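Local atomic coordinates of DNA mismatch repair protein MutS (Thermus aquaticus, PDB entry 1EWQ), a protein that binds mismatched DNA, probably carrying out the recognition step of mismatch repair, and has a weak ATPase activity. Residues L329-L332 with E333-A336; G667-S670 with L671-V674; E427-R430 with E431-I435. One frame throughout, in Å; residues are numbered along the deposited sequence.

Contact 1. Residues L329-L332 with E333-A336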
loop_
_atom_site.group_PDB
_atom_site.type_symbol
_atom_site.label_atom_id
_atom_site.label_comp_id
_atom_site.label_asym_id
_atom_site.label_seq_id
_atom_site.Cartn_x
_atom_site.Cartn_y
_atom_site.Cartn_z
ATOM N N LEU C 329 -14.044 29.244 -7.321
ATOM C CA LEU C 329 -12.810 29.881 -7.785
ATOM C C LEU C 329 -11.669 28.906 -8.100
ATOM O O LEU C 329 -11.214 28.156 -7.238
ATOM C CB LEU C 329 -12.323 30.900 -6.752
ATOM C CG LEU C 329 -11.359 31.953 -7.288
ATOM C CD1 LEU C 329 -12.133 32.915 -8.168
ATOM C CD2 LEU C 329 -10.686 32.700 -6.145
ATOM N N ALA C 330 -11.205 28.916 -9.343
ATOM C CA ALA C 330 -10.101 28.043 -9.719
ATOM C C ALA C 330 -8.812 28.577 -9.067
ATOM O O ALA C 330 -8.820 29.643 -8.448
ATOM C CB ALA C 330 -9.957 28.006 -11.238
ATOM N N ASP C 331 -7.724 27.821 -9.197
ATOM C CA ASP C 331 -6.409 28.184 -8.650
ATOM C C ASP C 331 -5.746 29.172 -9.630
ATOM O O ASP C 331 -5.049 28.759 -10.563
ATOM C CB ASP C 331 -5.551 26.911 -8.531
ATOM C CG ASP C 331 -4.195 27.158 -7.870
ATOM O OD1 ASP C 331 -3.684 28.299 -7.931
ATOM O OD2 ASP C 331 -3.636 26.192 -7.304
ATOM N N LEU C 332 -5.960 30.467 -9.421
ATOM C CA LEU C 332 -5.411 31.481 -10.312
ATOM C C LEU C 332 -3.896 31.656 -10.266
ATOM O O LEU C 332 -3.295 32.196 -11.206
ATOM C CB LEU C 332 -6.103 32.820 -10.058
ATOM C CG LEU C 332 -7.458 33.001 -10.762
ATOM C CD1 LEU C 332 -8.331 31.778 -10.543
ATOM C CD2 LEU C 332 -8.131 34.267 -10.251
ATOM N N GLU C 333 -3.282 31.208 -9.178
ATOM C CA GLU C 333 -1.842 31.299 -9.036
ATOM C C GLU C 333 -1.175 30.256 -9.946
ATOM O O GLU C 333 -0.238 30.578 -10.688
ATOM C CB GLU C 333 -1.447 31.093 -7.571
ATOM C CG GLU C 333 0.045 30.937 -7.341
ATOM C CD GLU C 333 0.417 30.985 -5.865
ATOM O OE1 GLU C 333 -0.328 30.418 -5.034
ATOM O OE2 GLU C 333 1.464 31.579 -5.543
ATOM N N ARG C 334 -1.655 29.016 -9.902
ATOM C CA ARG C 334 -1.090 27.971 -10.760
ATOM C C ARG C 334 -1.495 28.187 -12.221
ATOM O O ARG C 334 -0.792 27.782 -13.143
ATOM C CB ARG C 334 -1.538 26.585 -10.285
ATOM C CG ARG C 334 -0.656 26.048 -9.185
ATOM C CD ARG C 334 -1.099 24.691 -8.680
ATOM N NE ARG C 334 -0.187 24.212 -7.642
ATOM C CZ ARG C 334 -0.459 23.223 -6.801
ATOM N NH1 ARG C 334 -1.625 22.599 -6.860
ATOM N NH2 ARG C 334 0.446 22.848 -5.913
ATOM N N LEU C 335 -2.630 28.845 -12.415
ATOM C CA LEU C 335 -3.140 29.144 -13.748
ATOM C C LEU C 335 -2.234 30.224 -14.368
ATOM O O LEU C 335 -1.888 30.171 -15.553
ATOM C CB LEU C 335 -4.586 29.635 -13.631
ATOM C CG LEU C 335 -5.528 29.487 -14.826
ATOM C CD1 LEU C 335 -5.078 30.379 -15.985
ATOM C CD2 LEU C 335 -5.553 28.023 -15.243
ATOM N N ALA C 336 -1.834 31.193 -13.553
ATOM C CA ALA C 336 -0.953 32.259 -14.013
ATOM C C ALA C 336 0.385 31.680 -14.485
ATOM O O ALA C 336 0.901 32.063 -15.543
ATOM C CB ALA C 336 -0.720 33.259 -12.884
HETATM O O HOH W 1 -4.494 23.783 -7.768
#
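D331 meets R334 and E333 at the first turn of helix 332-340. The capping hydrogen bonds come first. OD1 of D331 accepts from the backbone N of R334 at 2.9 Å, and this bond is nearly straight, at 173°. The N-H comes from above the carboxylate plane. The same OD1 takes a second, weak bond from E333 N at 3.2 Å. CG of D331 is anti to the backbone N (chi1 -176°), which brings OD1 within reach of these two amides. Two main-chain bonds follow, L335 N to D331 O at 3.0 Å and A336 N to L332 O at 2.9 Å.

Charge and water come next. OD2 of D331 lies 4.0 Å from NE of R334, a long salt bridge; the oxygen lies well out of the guanidinium plane and no N-H points at it, so only the charges attract. A water bridges the two side chains: it donates to D331 OD2 at 2.6 Å and accepts from R334 NH1. OD2 also has a salt bridge to R286, which holds E333 OE1 as well. The R334 guanidinium is held further by S151 OG and the carbonyls of P128 and E130.

Van der Waals contact is made by the extended R334 chain, whose CD lies 3.3 Å from D331 OD2.

This is an aspartate N-cap, here starting a helix within the range of MutS domain III.

Contact 2. Residues G667-S670 with L671-V674. With SO4 (sulfate ion), chain I.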
loop_
_atom_site.group_PDB
_atom_site.type_symbol
_atom_site.label_atom_id
_atom_site.label_comp_id
_atom_site.label_asym_id
_atom_site.label_seq_id
_atom_site.Cartn_x
_atom_site.Cartn_y
_atom_site.Cartn_z
ATOM N N GLY C 667 12.796 3.924 31.746
ATOM C CA GLY C 667 13.786 3.160 31.018
ATOM C C GLY C 667 15.067 2.769 31.725
ATOM O O GLY C 667 15.923 2.147 31.103
ATOM N N THR C 668 15.219 3.128 32.996
ATOM C CA THR C 668 16.428 2.766 33.729
ATOM C C THR C 668 16.112 2.292 35.149
ATOM O O THR C 668 14.986 1.887 35.439
ATOM C CB THR C 668 17.420 3.952 33.783
ATOM O OG1 THR C 668 18.656 3.524 34.376
ATOM C CG2 THR C 668 16.835 5.107 34.575
ATOM N N SER C 669 17.111 2.336 36.028
ATOM C CA SER C 669 16.928 1.906 37.413
ATOM C C SER C 669 16.219 2.968 38.272
ATOM O O SER C 669 16.182 4.155 37.922
ATOM C CB SER C 669 18.283 1.555 38.031
ATOM O OG SER C 669 19.132 2.684 38.053
ATOM N N SER C 670 15.658 2.521 39.393
ATOM C CA SER C 670 14.933 3.398 40.317
ATOM C C SER C 670 15.626 4.736 40.571
ATOM O O SER C 670 15.137 5.792 40.174
ATOM C CB SER C 670 14.712 2.693 41.665
ATOM O OG SER C 670 13.807 1.602 41.565
ATOM N N LEU C 671 16.774 4.683 41.230
ATOM C CA LEU C 671 17.513 5.890 41.571
ATOM C C LEU C 671 17.991 6.702 40.360
ATOM O O LEU C 671 17.839 7.923 40.327
ATOM C CB LEU C 671 18.680 5.501 42.478
ATOM C CG LEU C 671 18.203 4.522 43.572
ATOM C CD1 LEU C 671 19.393 3.856 44.239
ATOM C CD2 LEU C 671 17.333 5.253 44.594
ATOM N N ASP C 672 18.567 6.033 39.367
ATOM C CA ASP C 672 19.034 6.726 38.172
ATOM C C ASP C 672 17.873 7.456 37.497
ATOM O O ASP C 672 18.026 8.568 37.004
ATOM C CB ASP C 672 19.653 5.721 37.194
ATOM C CG ASP C 672 21.048 5.287 37.610
ATOM O OD1 ASP C 672 22.029 5.845 37.074
ATOM O OD2 ASP C 672 21.167 4.397 38.481
ATOM N N GLY C 673 16.709 6.820 37.483
ATOM C CA GLY C 673 15.547 7.425 36.858
ATOM C C GLY C 673 15.133 8.723 37.532
ATOM O O GLY C 673 14.970 9.747 36.871
ATOM N N VAL C 674 14.969 8.677 38.850
ATOM C CA VAL C 674 14.569 9.856 39.612
ATOM C C VAL C 674 15.627 10.960 39.553
ATOM O O VAL C 674 15.293 12.140 39.440
ATOM C CB VAL C 674 14.270 9.466 41.085
ATOM C CG1 VAL C 674 14.054 10.705 41.938
ATOM C CG2 VAL C 674 13.037 8.575 41.129
HETATM S S SO4 I . 20.878 0.624 34.564
HETATM O O1 SO4 I . 20.278 0.973 33.261
HETATM O O2 SO4 I . 22.286 0.242 34.361
HETATM O O3 SO4 I . 20.803 1.799 35.461
HETATM O O4 SO4 I . 20.151 -0.504 35.181
#
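S669 and D672 face each other where helix 670-687 begins. S669 is the N-cap residue. Its CB lies 3.6 Å from O3 of a bound sulfate. From there OG sits between the backbone N and the carbonyl carbon (chi1 62°), which turns it to the aspartate. OG is 2.7 Å from OD2 of D672 and 3.2 Å from D672 CB. It also lies 3.2 Å from sulfate O3, so one hydroxyl lies near two anionic acceptors, the carboxylate and the sulfate.

T668 reaches the same sulfate with a weak hydrogen bond from OG1 to O1, 3.2 Å long. Its methyl goes the other way. CG2 rests 3.5 Å from CA of G673, a tight carbon contact. A side chain at G673 would point into this same region, close to S669 O and T668 CG2.

The backbone closes the turn. G673 N donates to S669 O at 2.8 Å and V674 N to S670 O at 3.2 Å.

The polar ends look to the second subunit. D672 OD1 accepts from V739 N there, and S670 OG is hydrogen-bonded to OE2 of E699 of the second subunit. The sulfate, probably from the crystallisation liquor, is also held by H696 and Y737 of the second subunit.

The turn thus lies at the dimer interface of the P-loop NTPase domain. It joins the loop after strand 657-662 to helix 670-687, and F698, G738, L759 and M762 of the second subunit pack on it.

Contact 3. Residues E427-R430 with E431-I435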
loop_
_atom_site.group_PDB
_atom_site.type_symbol
_atom_site.label_atom_id
_atom_site.label_comp_id
_atom_site.label_asym_id
_atom_site.label_seq_id
_atom_site.Cartn_x
_atom_site.Cartn_y
_atom_site.Cartn_z
ATOM N N GLU C 427 -30.461 12.949 -52.183
ATOM C CA GLU C 427 -31.824 13.170 -52.643
ATOM C C GLU C 427 -31.926 13.217 -54.167
ATOM O O GLU C 427 -32.888 12.718 -54.744
ATOM C CB GLU C 427 -32.377 14.459 -52.033
ATOM C CG GLU C 427 -33.878 14.552 -52.145
ATOM C CD GLU C 427 -34.566 13.265 -51.701
ATOM O OE1 GLU C 427 -34.499 12.930 -50.493
ATOM O OE2 GLU C 427 -35.162 12.583 -52.568
ATOM N N ARG C 428 -30.928 13.808 -54.816
ATOM C CA ARG C 428 -30.918 13.879 -56.270
ATOM C C ARG C 428 -30.853 12.463 -56.850
ATOM O O ARG C 428 -31.648 12.097 -57.724
ATOM C CB ARG C 428 -29.706 14.667 -56.768
ATOM C CG ARG C 428 -29.713 14.891 -58.277
ATOM C CD ARG C 428 -28.389 15.433 -58.792
ATOM N NE ARG C 428 -27.365 14.394 -58.848
ATOM C CZ ARG C 428 -26.093 14.612 -59.175
ATOM N NH1 ARG C 428 -25.685 15.839 -59.476
ATOM N NH2 ARG C 428 -25.228 13.600 -59.199
ATOM N N GLU C 429 -29.908 11.668 -56.353
ATOM C CA GLU C 429 -29.727 10.311 -56.842
ATOM C C GLU C 429 -30.876 9.343 -56.546
ATOM O O GLU C 429 -31.122 8.434 -57.337
ATOM C CB GLU C 429 -28.405 9.743 -56.331
ATOM C CG GLU C 429 -27.197 10.372 -57.009
ATOM C CD GLU C 429 -27.277 10.288 -58.525
ATOM O OE1 GLU C 429 -27.252 9.167 -59.072
ATOM O OE2 GLU C 429 -27.369 11.348 -59.175
ATOM N N ARG C 430 -31.574 9.530 -55.426
ATOM C CA ARG C 430 -32.701 8.663 -55.100
ATOM C C ARG C 430 -33.769 8.796 -56.176
ATOM O O ARG C 430 -34.377 7.804 -56.589
ATOM C CB ARG C 430 -33.320 9.030 -53.749
ATOM C CG ARG C 430 -32.505 8.615 -52.534
ATOM C CD ARG C 430 -33.286 8.829 -51.238
ATOM N NE ARG C 430 -32.506 8.446 -50.064
ATOM C CZ ARG C 430 -32.950 8.496 -48.810
ATOM N NH1 ARG C 430 -34.181 8.916 -48.546
ATOM N NH2 ARG C 430 -32.153 8.129 -47.812
ATOM N N GLU C 431 -33.994 10.026 -56.633
ATOM C CA GLU C 431 -35.001 10.280 -57.655
ATOM C C GLU C 431 -34.518 9.866 -59.048
ATOM O O GLU C 431 -35.265 9.262 -59.815
ATOM C CB GLU C 431 -35.411 11.760 -57.642
ATOM C CG GLU C 431 -36.657 12.067 -58.482
ATOM C CD GLU C 431 -37.878 11.266 -58.051
ATOM O OE1 GLU C 431 -37.773 10.025 -57.934
ATOM O OE2 GLU C 431 -38.951 11.875 -57.836
ATOM N N ARG C 432 -33.273 10.187 -59.378
ATOM C CA ARG C 432 -32.729 9.799 -60.680
ATOM C C ARG C 432 -32.788 8.276 -60.861
ATOM O O ARG C 432 -33.342 7.772 -61.841
ATOM C CB ARG C 432 -31.266 10.232 -60.813
ATOM C CG ARG C 432 -31.015 11.718 -60.994
ATOM C CD ARG C 432 -29.515 11.943 -61.162
ATOM N NE ARG C 432 -29.188 13.289 -61.626
ATOM C CZ ARG C 432 -27.985 13.655 -62.069
ATOM N NH1 ARG C 432 -26.990 12.770 -62.101
ATOM N NH2 ARG C 432 -27.778 14.899 -62.501
ATOM N N THR C 433 -32.207 7.556 -59.905
ATOM C CA THR C 433 -32.146 6.101 -59.955
ATOM C C THR C 433 -33.437 5.406 -59.567
ATOM O O THR C 433 -33.671 4.271 -59.968
ATOM C CB THR C 433 -31.043 5.551 -59.025
ATOM O OG1 THR C 433 -31.443 5.714 -57.657
ATOM C CG2 THR C 433 -29.725 6.279 -59.265
ATOM N N GLY C 434 -34.268 6.077 -58.776
ATOM C CA GLY C 434 -35.514 5.474 -58.341
ATOM C C GLY C 434 -35.300 4.481 -57.209
ATOM O O GLY C 434 -36.194 3.709 -56.878
ATOM N N ILE C 435 -34.109 4.489 -56.616
ATOM C CA ILE C 435 -33.802 3.591 -55.513
ATOM C C ILE C 435 -34.062 4.355 -54.210
ATOM O O ILE C 435 -33.208 5.092 -53.722
ATOM C CB ILE C 435 -32.335 3.137 -55.578
ATOM C CG1 ILE C 435 -32.021 2.621 -56.985
ATOM C CG2 ILE C 435 -32.082 2.043 -54.551
ATOM C CD1 ILE C 435 -30.575 2.219 -57.190
#
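E427-R430 runs into E431-I435 at the C-terminal end of helix 406-433. R432 N donates to R428 O at 3.0 Å and T433 N to E429 O at 2.9 Å. G434 is the first residue to leave helical angles, with positive phi (78°); its N gives a weak bond to R430 O.

R428, E429 and R432 form a salt-bridge network. R428 grips E429 OE2 side-on, with NE and NH2 both at 3.1 Å. The NE bond uses the anti lone pair of OE2. The R428 chain bends at chi3 (76°), which helps bring its guanidinium to E429 and onto R432. R432 NH1 reaches that oxygen at 3.3 Å. The two guanidinium groups stack flat, centres 3.6 Å apart and planes at 7°, with NE of R428 over the centre of R432. The shared carboxylate probably offsets their like charges. E429 OE1 is hydrogen-bonded to Y464 OH. A leucine in place of R428 would probably leave E429 OE2 without two donors and take the flat partner from the R432 guanidinium.

T433 forms an ST turn, OG1 accepting from I435 N at 3.1 Å. That OG1 also donates to E429 O at 2.8 Å, from the carbonyl face opposite T433 N.

How the contacts relate
Along the chain the three contacts come in series, 329-336, then 427-435, then 667-674. None nests in or crosses another. Each is local and spans only a helix end. Contact 1 closes the loop between helices 316-326 and 332-340. Contact 3 closes the C-terminal end of helix 406-433, before strand 439-443. Contact 2 turns the loop after strand 657-662 into helix 670-687. Contacts 1 and 3 share the domain III range, yet their centres are about 58 Å apart. Contact 2 lies in the domain V range; its centre lies about 106 Å from that of contact 3, on the opposite side of the chain's centre. The nearest atom of contact 3 is about 15 Å from the DNA.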